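Local coordinates for protein protease VII (Escherichia coli, PDB 1I78) that cleaves polypeptides as an outer-membrane protease of the omptin family, built as a beta barrel embedded in the bacterial outer membrane, at residues E250-T263 with Y275-T289. The protein carries 3 engineered substitutions. Residues are numbered along the deposited sequence; the frame is centred on the assembly and turned at random.
Sequences EGAWNRVTNKKGNT and YSKNGAGIENYNFIT
Arg-255 reaches across to Glu-283 on the neighbouring antiparallel strand: NH1 and NH2 both grip OE1, the shorter bond being NH2 to OE1 at 2.7 Å. OE1 sits almost in the guanidinium plane, facing its outer rim, while the carboxylate is turned 52° from it. Extended from CG to NE, with CG anti to the backbone N (chi1 175°), the arginine chain runs past Tyr-285, whose ring edge meets NH1. Arg-28 on strand 12-31 takes the other carboxylate oxygen of Glu-283.

The inward face is more buried, an amide cluster set among Ala-252, Val-256 and Ile-288. Asn-286 ND2 donates to a lone pair of Asn-254 OD1 at 3.3 Å, the amide planes 63° apart, and a water near Asn-254 OD1 may weakly join it to Asn-284 OD1. Paired backbone bonds knit 252-256 to 284-288. On the outer surface, by contrast, Trp-253 and Phe-287 meet more loosely: Trp-253 CD1 sits over one face of the phenylalanine, near its rim, in an oblique pair with centroids 5.2 Å apart.

Farther along, Gly-279 and Ala-280 face Gly-261 in a classic beta bulge, beside a type II turn from Ser-276 to Gly-279. Asn-262 OD1 accepts the Asn-278 N-H at 3.1 Å on a lone pair. This hairpin of the omptin barrel thus joins an outer face of aromatic and charged groups to an inner face of amides and aliphatic side chains, and a carboxylate between two arginines is probably held ionised.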
ATOM      1  N   GLU A 250     -17.044   6.995  -0.697  1.00 34.53           N
ATOM      2  CA  GLU A 250     -16.169   6.593   0.402  1.00 34.68           C
ATOM      3  C   GLU A 250     -14.744   7.105   0.328  1.00 31.63           C
ATOM      4  O   GLU A 250     -14.220   7.348  -0.758  1.00 31.39           O
ATOM      5  CB  GLU A 250     -16.125   5.050   0.534  1.00 37.44           C
ATOM      6  CG  GLU A 250     -15.302   4.581   1.738  1.00 42.69           C
ATOM      7  CD  GLU A 250     -15.405   3.095   2.024  1.00 50.86           C
ATOM      8  OE1 GLU A 250     -14.847   2.291   1.240  1.00 53.50           O
ATOM      9  OE2 GLU A 250     -16.043   2.729   3.045  1.00 54.96           O
ATOM     10  N   GLY A 251     -14.140   7.250   1.508  1.00 28.11           N
ATOM     11  CA  GLY A 251     -12.766   7.695   1.632  1.00 28.45           C
ATOM     12  C   GLY A 251     -11.995   6.789   2.587  1.00 30.89           C
ATOM     13  O   GLY A 251     -12.413   6.557   3.733  1.00 30.11           O
ATOM     14  N   ALA A 252     -10.858   6.278   2.122  1.00 30.85           N
ATOM     15  CA  ALA A 252     -10.037   5.380   2.928  1.00 31.51           C
ATOM     16  C   ALA A 252      -8.557   5.754   2.999  1.00 33.32           C
ATOM     17  O   ALA A 252      -7.935   6.140   2.011  1.00 32.99           O
ATOM     18  CB  ALA A 252     -10.170   3.964   2.407  1.00 28.90           C
ATOM     19  N   TRP A 253      -8.005   5.619   4.194  1.00 34.46           N
ATOM     20  CA  TRP A 253      -6.608   5.900   4.455  1.00 34.32           C
ATOM     21  C   TRP A 253      -6.011   4.630   5.028  1.00 34.72           C
ATOM     22  O   TRP A 253      -6.691   3.868   5.713  1.00 35.89           O
ATOM     23  CB  TRP A 253      -6.472   7.006   5.495  1.00 34.99           C
ATOM     24  CG  TRP A 253      -5.078   7.139   6.059  1.00 38.35           C
ATOM     25  CD1 TRP A 253      -4.007   7.742   5.465  1.00 39.14           C
ATOM     26  CD2 TRP A 253      -4.618   6.672   7.336  1.00 40.35           C
ATOM     27  NE1 TRP A 253      -2.911   7.688   6.294  1.00 41.23           N
ATOM     28  CE2 TRP A 253      -3.257   7.039   7.450  1.00 41.53           C
ATOM     29  CE3 TRP A 253      -5.226   5.981   8.401  1.00 45.59           C
ATOM     30  CZ2 TRP A 253      -2.485   6.744   8.593  1.00 44.29           C
ATOM     31  CZ3 TRP A 253      -4.454   5.683   9.550  1.00 46.88           C
ATOM     32  CH2 TRP A 253      -3.099   6.070   9.629  1.00 45.59           C
ATOM     33  N   ASN A 254      -4.748   4.381   4.747  1.00 33.91           N
ATOM     34  CA  ASN A 254      -4.132   3.211   5.325  1.00 37.96           C
ATOM     35  C   ASN A 254      -2.639   3.402   5.345  1.00 36.88           C
ATOM     36  O   ASN A 254      -2.073   4.027   4.457  1.00 38.13           O
ATOM     37  CB  ASN A 254      -4.527   1.937   4.567  1.00 39.38           C
ATOM     38  CG  ASN A 254      -4.037   1.936   3.164  1.00 41.55           C
ATOM     39  OD1 ASN A 254      -2.828   1.949   2.922  1.00 41.60           O
ATOM     40  ND2 ASN A 254      -4.969   1.930   2.211  1.00 42.74           N
ATOM     41  N   ARG A 255      -2.009   2.888   6.389  1.00 37.04           N
ATOM     42  CA  ARG A 255      -0.578   3.031   6.531  1.00 35.48           C
ATOM     43  C   ARG A 255       0.119   1.779   7.014  1.00 33.57           C
ATOM     44  O   ARG A 255      -0.423   1.004   7.819  1.00 30.63           O
ATOM     45  CB  ARG A 255      -0.271   4.163   7.510  1.00 35.84           C
ATOM     46  CG  ARG A 255       1.209   4.312   7.809  1.00 39.34           C
ATOM     47  CD  ARG A 255       1.492   5.558   8.627  1.00 45.20           C
ATOM     48  NE  ARG A 255       2.919   5.740   8.882  1.00 49.14           N
ATOM     49  CZ  ARG A 255       3.854   5.776   7.933  1.00 50.99           C
ATOM     50  NH1 ARG A 255       3.522   5.640   6.646  1.00 50.08           N
ATOM     51  NH2 ARG A 255       5.131   5.941   8.271  1.00 50.09           N
ATOM     52  N   VAL A 256       1.326   1.585   6.501  1.00 32.20           N
ATOM     53  CA  VAL A 256       2.166   0.478   6.930  1.00 32.73           C
ATOM     54  C   VAL A 256       3.389   1.153   7.523  1.00 32.40           C
ATOM     55  O   VAL A 256       4.180   1.755   6.806  1.00 35.65           O
ATOM     56  CB  VAL A 256       2.595  -0.428   5.772  1.00 30.11           C
ATOM     57  CG1 VAL A 256       3.710  -1.358   6.240  1.00 28.66           C
ATOM     58  CG2 VAL A 256       1.421  -1.229   5.298  1.00 27.80           C
ATOM     59  N   THR A 257       3.522   1.073   8.836  1.00 32.93           N
ATOM     60  CA  THR A 257       4.634   1.693   9.540  1.00 34.18           C
ATOM     61  C   THR A 257       5.978   1.061   9.203  1.00 33.73           C
ATOM     62  O   THR A 257       6.091  -0.151   9.021  1.00 34.78           O
ATOM     63  CB  THR A 257       4.398   1.626  11.054  1.00 35.38           C
ATOM     64  OG1 THR A 257       3.363   2.549  11.396  1.00 41.31           O
ATOM     65  CG2 THR A 257       5.644   2.005  11.816  1.00 41.30           C
ATOM     66  N   ASN A 258       7.006   1.897   9.127  1.00 33.41           N
ATOM     67  CA  ASN A 258       8.337   1.421   8.805  1.00 32.68           C
ATOM     68  C   ASN A 258       8.936   0.545   9.900  1.00 32.30           C
ATOM     69  O   ASN A 258       8.729   0.770  11.095  1.00 30.14           O
ATOM     70  CB  ASN A 258       9.274   2.597   8.532  1.00 31.04           C
ATOM     71  CG  ASN A 258      10.659   2.144   8.133  1.00 31.68           C
ATOM     72  OD1 ASN A 258      10.837   1.428   7.149  1.00 31.42           O
ATOM     73  ND2 ASN A 258      11.649   2.554   8.899  1.00 29.98           N
ATOM     74  N   LYS A 259       9.687  -0.454   9.461  1.00 31.12           N
ATOM     75  CA  LYS A 259      10.341  -1.391  10.349  1.00 32.99           C
ATOM     76  C   LYS A 259      11.514  -1.958   9.547  1.00 35.08           C
ATOM     77  O   LYS A 259      11.503  -1.911   8.313  1.00 34.91           O
ATOM     78  CB  LYS A 259       9.349  -2.494  10.743  1.00 33.53           C
ATOM     79  CG  LYS A 259       9.849  -3.512  11.760  1.00 33.16           C
ATOM     80  CD  LYS A 259       8.677  -4.335  12.313  1.00 32.83           C
ATOM     81  CE  LYS A 259       9.105  -5.283  13.421  1.00 30.50           C
ATOM     82  NZ  LYS A 259      10.003  -6.361  12.922  1.00 28.70           N
ATOM     83  N   LYS A 260      12.531  -2.469  10.236  1.00 35.75           N
ATOM     84  CA  LYS A 260      13.690  -3.028   9.558  1.00 38.07           C
ATOM     85  C   LYS A 260      13.520  -4.509   9.318  1.00 39.32           C
ATOM     86  O   LYS A 260      12.858  -5.203  10.087  1.00 41.25           O
ATOM     87  CB  LYS A 260      14.971  -2.809  10.382  1.00 40.32           C
ATOM     88  CG  LYS A 260      15.432  -1.363  10.473  1.00 42.11           C
ATOM     89  CD  LYS A 260      16.660  -1.232  11.344  1.00 42.55           C
ATOM     90  CE  LYS A 260      17.106   0.219  11.460  1.00 43.99           C
ATOM     91  NZ  LYS A 260      18.337   0.319  12.301  1.00 46.83           N
ATOM     92  N   GLY A 261      14.138  -4.980   8.243  1.00 39.93           N
ATOM     93  CA  GLY A 261      14.096  -6.379   7.878  1.00 39.59           C
ATOM     94  C   GLY A 261      15.400  -6.703   7.174  1.00 42.66           C
ATOM     95  O   GLY A 261      16.268  -5.833   7.025  1.00 41.77           O
ATOM     96  N   ASN A 262      15.539  -7.939   6.715  1.00 43.34           N
ATOM     97  CA  ASN A 262      16.763  -8.347   6.049  1.00 45.46           C
ATOM     98  C   ASN A 262      16.716  -8.100   4.549  1.00 47.18           C
ATOM     99  O   ASN A 262      15.649  -8.050   3.946  1.00 46.66           O
ATOM    100  CB  ASN A 262      17.033  -9.816   6.356  1.00 45.03           C
ATOM    101  CG  ASN A 262      16.762 -10.149   7.811  1.00 46.64           C
ATOM    102  OD1 ASN A 262      17.012  -9.332   8.706  1.00 46.31           O
ATOM    103  ND2 ASN A 262      16.250 -11.347   8.062  1.00 44.66           N
ATOM    104  N   THR A 263      17.888  -7.945   3.948  1.00 48.98           N
ATOM    105  CA  THR A 263      17.978  -7.681   2.523  1.00 51.15           C
ATOM    106  C   THR A 263      19.052  -8.560   1.881  1.00 53.42           C
ATOM    107  O   THR A 263      19.983  -9.012   2.549  1.00 54.42           O
ATOM    108  CB  THR A 263      18.281  -6.165   2.279  1.00 49.78           C
ATOM    109  OG1 THR A 263      18.356  -5.892   0.876  1.00 48.90           O
ATOM    110  CG2 THR A 263      19.582  -5.776   2.930  1.00 50.80           C
ATOM    111  N   TYR A 275      24.400 -10.517   1.823  1.00 74.94           N
ATOM    112  CA  TYR A 275      23.289 -10.511   2.769  1.00 73.19           C
ATOM    113  C   TYR A 275      23.572  -9.585   3.948  1.00 71.75           C
ATOM    114  O   TYR A 275      24.694  -9.535   4.449  1.00 71.90           O
ATOM    115  CB  TYR A 275      23.070 -11.923   3.299  1.00 73.49           C
ATOM    116  CG  TYR A 275      21.922 -12.059   4.266  1.00 74.87           C
ATOM    117  CD1 TYR A 275      20.615 -12.246   3.806  1.00 76.01           C
ATOM    118  CD2 TYR A 275      22.141 -12.039   5.643  1.00 74.15           C
ATOM    119  CE1 TYR A 275      19.556 -12.418   4.693  1.00 75.81           C
ATOM    120  CE2 TYR A 275      21.093 -12.209   6.538  1.00 75.33           C
ATOM    121  CZ  TYR A 275      19.801 -12.401   6.058  1.00 76.98           C
ATOM    122  OH  TYR A 275      18.758 -12.593   6.940  1.00 77.74           O
ATOM    123  N   SER A 276      22.553  -8.859   4.392  1.00 69.41           N
ATOM    124  CA  SER A 276      22.705  -7.953   5.524  1.00 67.81           C
ATOM    125  C   SER A 276      21.456  -7.903   6.392  1.00 66.45           C
ATOM    126  O   SER A 276      20.407  -7.405   5.979  1.00 66.20           O
ATOM    127  CB  SER A 276      23.077  -6.548   5.044  1.00 67.54           C
ATOM    128  OG  SER A 276      22.345  -6.186   3.891  1.00 69.35           O
ATOM    129  N   LYS A 277      21.587  -8.442   7.600  1.00 65.22           N
ATOM    130  CA  LYS A 277      20.500  -8.486   8.566  1.00 63.74           C
ATOM    131  C   LYS A 277      20.117  -7.079   8.995  1.00 62.77           C
ATOM    132  O   LYS A 277      20.973  -6.273   9.353  1.00 63.78           O
ATOM    133  CB  LYS A 277      20.922  -9.306   9.786  1.00 63.80           C
ATOM    134  CG  LYS A 277      19.905  -9.332  10.912  1.00 66.58           C
ATOM    135  CD  LYS A 277      20.413 -10.179  12.073  1.00 68.75           C
ATOM    136  CE  LYS A 277      19.432 -10.227  13.235  1.00 69.66           C
ATOM    137  NZ  LYS A 277      19.860 -11.233  14.259  1.00 71.50           N
ATOM    138  N   ASN A 278      18.821  -6.792   8.956  1.00 60.56           N
ATOM    139  CA  ASN A 278      18.316  -5.483   9.332  1.00 57.61           C
ATOM    140  C   ASN A 278      18.912  -4.405   8.432  1.00 55.51           C
ATOM    141  O   ASN A 278      19.074  -3.258   8.838  1.00 55.16           O
ATOM    142  CB  ASN A 278      18.636  -5.201  10.804  1.00 57.43           C
ATOM    143  CG  ASN A 278      17.915  -6.154  11.745  1.00 58.78           C
ATOM    144  OD1 ASN A 278      16.685  -6.203  11.775  1.00 59.80           O
ATOM    145  ND2 ASN A 278      18.680  -6.921  12.514  1.00 59.00           N
ATOM    146  N   GLY A 279      19.231  -4.783   7.201  1.00 52.77           N
ATOM    147  CA  GLY A 279      19.795  -3.825   6.276  1.00 50.59           C
ATOM    148  C   GLY A 279      18.737  -3.082   5.481  1.00 49.40           C
ATOM    149  O   GLY A 279      19.052  -2.135   4.755  1.00 50.15           O
ATOM    150  N   ALA A 280      17.478  -3.490   5.619  1.00 45.75           N
ATOM    151  CA  ALA A 280      16.422  -2.844   4.863  1.00 40.26           C
ATOM    152  C   ALA A 280      15.257  -2.358   5.700  1.00 38.72           C
ATOM    153  O   ALA A 280      15.097  -2.747   6.848  1.00 38.52           O
ATOM    154  CB  ALA A 280      15.932  -3.783   3.785  1.00 39.90           C
ATOM    155  N   GLY A 281      14.455  -1.488   5.096  1.00 38.06           N
ATOM    156  CA  GLY A 281      13.286  -0.926   5.740  1.00 36.09           C
ATOM    157  C   GLY A 281      12.252  -0.681   4.654  1.00 37.55           C
ATOM    158  O   GLY A 281      12.618  -0.391   3.514  1.00 36.67           O
ATOM    159  N   ILE A 282      10.970  -0.822   4.999  1.00 37.10           N
ATOM    160  CA  ILE A 282       9.862  -0.618   4.062  1.00 34.84           C
ATOM    161  C   ILE A 282       8.659   0.034   4.740  1.00 35.30           C
ATOM    162  O   ILE A 282       8.272  -0.354   5.840  1.00 35.10           O
ATOM    163  CB  ILE A 282       9.326  -1.946   3.492  1.00 34.34           C
ATOM    164  CG1 ILE A 282      10.405  -2.674   2.698  1.00 33.87           C
ATOM    165  CG2 ILE A 282       8.102  -1.671   2.631  1.00 33.33           C
ATOM    166  CD1 ILE A 282       9.931  -3.980   2.092  1.00 29.13           C
ATOM    167  N   GLU A 283       8.059   1.018   4.082  1.00 35.00           N
ATOM    168  CA  GLU A 283       6.863   1.653   4.629  1.00 34.50           C
ATOM    169  C   GLU A 283       6.046   2.313   3.522  1.00 33.60           C
ATOM    170  O   GLU A 283       6.543   2.547   2.425  1.00 32.99           O
ATOM    171  CB  GLU A 283       7.220   2.685   5.706  1.00 33.16           C
ATOM    172  CG  GLU A 283       7.900   3.936   5.208  1.00 36.68           C
ATOM    173  CD  GLU A 283       7.522   5.155   6.037  1.00 38.43           C
ATOM    174  OE1 GLU A 283       6.362   5.584   5.925  1.00 44.07           O
ATOM    175  OE2 GLU A 283       8.355   5.678   6.806  1.00 34.07           O
ATOM    176  N   ASN A 284       4.775   2.574   3.790  1.00 33.12           N
ATOM    177  CA  ASN A 284       3.953   3.236   2.789  1.00 33.08           C
ATOM    178  C   ASN A 284       2.672   3.733   3.415  1.00 34.06           C
ATOM    179  O   ASN A 284       2.475   3.633   4.623  1.00 35.35           O
ATOM    180  CB  ASN A 284       3.618   2.282   1.644  1.00 30.93           C
ATOM    181  CG  ASN A 284       2.473   1.348   1.973  1.00 29.90           C
ATOM    182  OD1 ASN A 284       2.051   1.235   3.120  1.00 34.46           O
ATOM    183  ND2 ASN A 284       1.972   0.657   0.964  1.00 30.91           N
ATOM    184  N   TYR A 285       1.828   4.309   2.577  1.00 35.39           N
ATOM    185  CA  TYR A 285       0.518   4.779   2.984  1.00 36.00           C
ATOM    186  C   TYR A 285      -0.243   5.084   1.713  1.00 34.65           C
ATOM    187  O   TYR A 285       0.351   5.343   0.665  1.00 32.17           O
ATOM    188  CB  TYR A 285       0.599   6.001   3.914  1.00 38.62           C
ATOM    189  CG  TYR A 285       1.106   7.283   3.303  1.00 42.63           C
ATOM    190  CD1 TYR A 285       0.347   7.989   2.364  1.00 44.48           C
ATOM    191  CD2 TYR A 285       2.340   7.812   3.684  1.00 44.66           C
ATOM    192  CE1 TYR A 285       0.806   9.184   1.823  1.00 46.16           C
ATOM    193  CE2 TYR A 285       2.807   9.005   3.155  1.00 46.30           C
ATOM    194  CZ  TYR A 285       2.041   9.688   2.224  1.00 47.46           C
ATOM    195  OH  TYR A 285       2.516  10.867   1.693  1.00 49.44           O
ATOM    196  N   ASN A 286      -1.560   5.009   1.796  1.00 35.49           N
ATOM    197  CA  ASN A 286      -2.389   5.279   0.646  1.00 38.54           C
ATOM    198  C   ASN A 286      -3.685   5.942   1.057  1.00 39.82           C
ATOM    199  O   ASN A 286      -4.142   5.822   2.203  1.00 38.53           O
ATOM    200  CB  ASN A 286      -2.711   3.989  -0.098  1.00 42.72           C
ATOM    201  CG  ASN A 286      -1.470   3.242  -0.522  1.00 49.98           C
ATOM    202  OD1 ASN A 286      -0.706   3.713  -1.372  1.00 53.02           O
ATOM    203  ND2 ASN A 286      -1.250   2.067   0.075  1.00 50.75           N
ATOM    204  N   PHE A 287      -4.249   6.649   0.089  1.00 38.76           N
ATOM    205  CA  PHE A 287      -5.510   7.341   0.203  1.00 38.01           C
ATOM    206  C   PHE A 287      -6.327   6.807  -0.966  1.00 37.64           C
ATOM    207  O   PHE A 287      -5.845   6.801  -2.107  1.00 35.52           O
ATOM    208  CB  PHE A 287      -5.313   8.841   0.025  1.00 39.55           C
ATOM    209  CG  PHE A 287      -5.279   9.595   1.300  1.00 44.86           C
ATOM    210  CD1 PHE A 287      -4.220  10.464   1.582  1.00 48.41           C
ATOM    211  CD2 PHE A 287      -6.318   9.472   2.221  1.00 46.72           C
ATOM    212  CE1 PHE A 287      -4.196  11.205   2.770  1.00 50.21           C
ATOM    213  CE2 PHE A 287      -6.308  10.204   3.409  1.00 49.68           C
ATOM    214  CZ  PHE A 287      -5.242  11.077   3.687  1.00 49.88           C
ATOM    215  N   ILE A 288      -7.541   6.346  -0.677  1.00 35.82           N
ATOM    216  CA  ILE A 288      -8.429   5.829  -1.700  1.00 36.31           C
ATOM    217  C   ILE A 288      -9.766   6.546  -1.643  1.00 37.75           C
ATOM    218  O   ILE A 288     -10.451   6.555  -0.614  1.00 36.37           O
ATOM    219  CB  ILE A 288      -8.690   4.335  -1.535  1.00 38.05           C
ATOM    220  CG1 ILE A 288      -7.400   3.561  -1.777  1.00 38.57           C
ATOM    221  CG2 ILE A 288      -9.801   3.895  -2.506  1.00 37.35           C
ATOM    222  CD1 ILE A 288      -7.569   2.053  -1.673  1.00 40.92           C
ATOM    223  N   THR A 289     -10.131   7.152  -2.763  1.00 38.39           N
ATOM    224  CA  THR A 289     -11.380   7.881  -2.846  1.00 39.88           C
ATOM    225  C   THR A 289     -12.217   7.146  -3.868  1.00 39.50           C
ATOM    226  O   THR A 289     -11.773   6.896  -4.985  1.00 38.99           O
ATOM    227  CB  THR A 289     -11.125   9.342  -3.262  1.00 42.09           C
ATOM    228  OG1 THR A 289     -10.435  10.017  -2.197  1.00 40.26           O
ATOM    229  CG2 THR A 289     -12.437  10.058  -3.560  1.00 42.22           C
TER
HETATM  230  O   HOH W   1      -1.191   0.039   2.988  1.00 45.65           O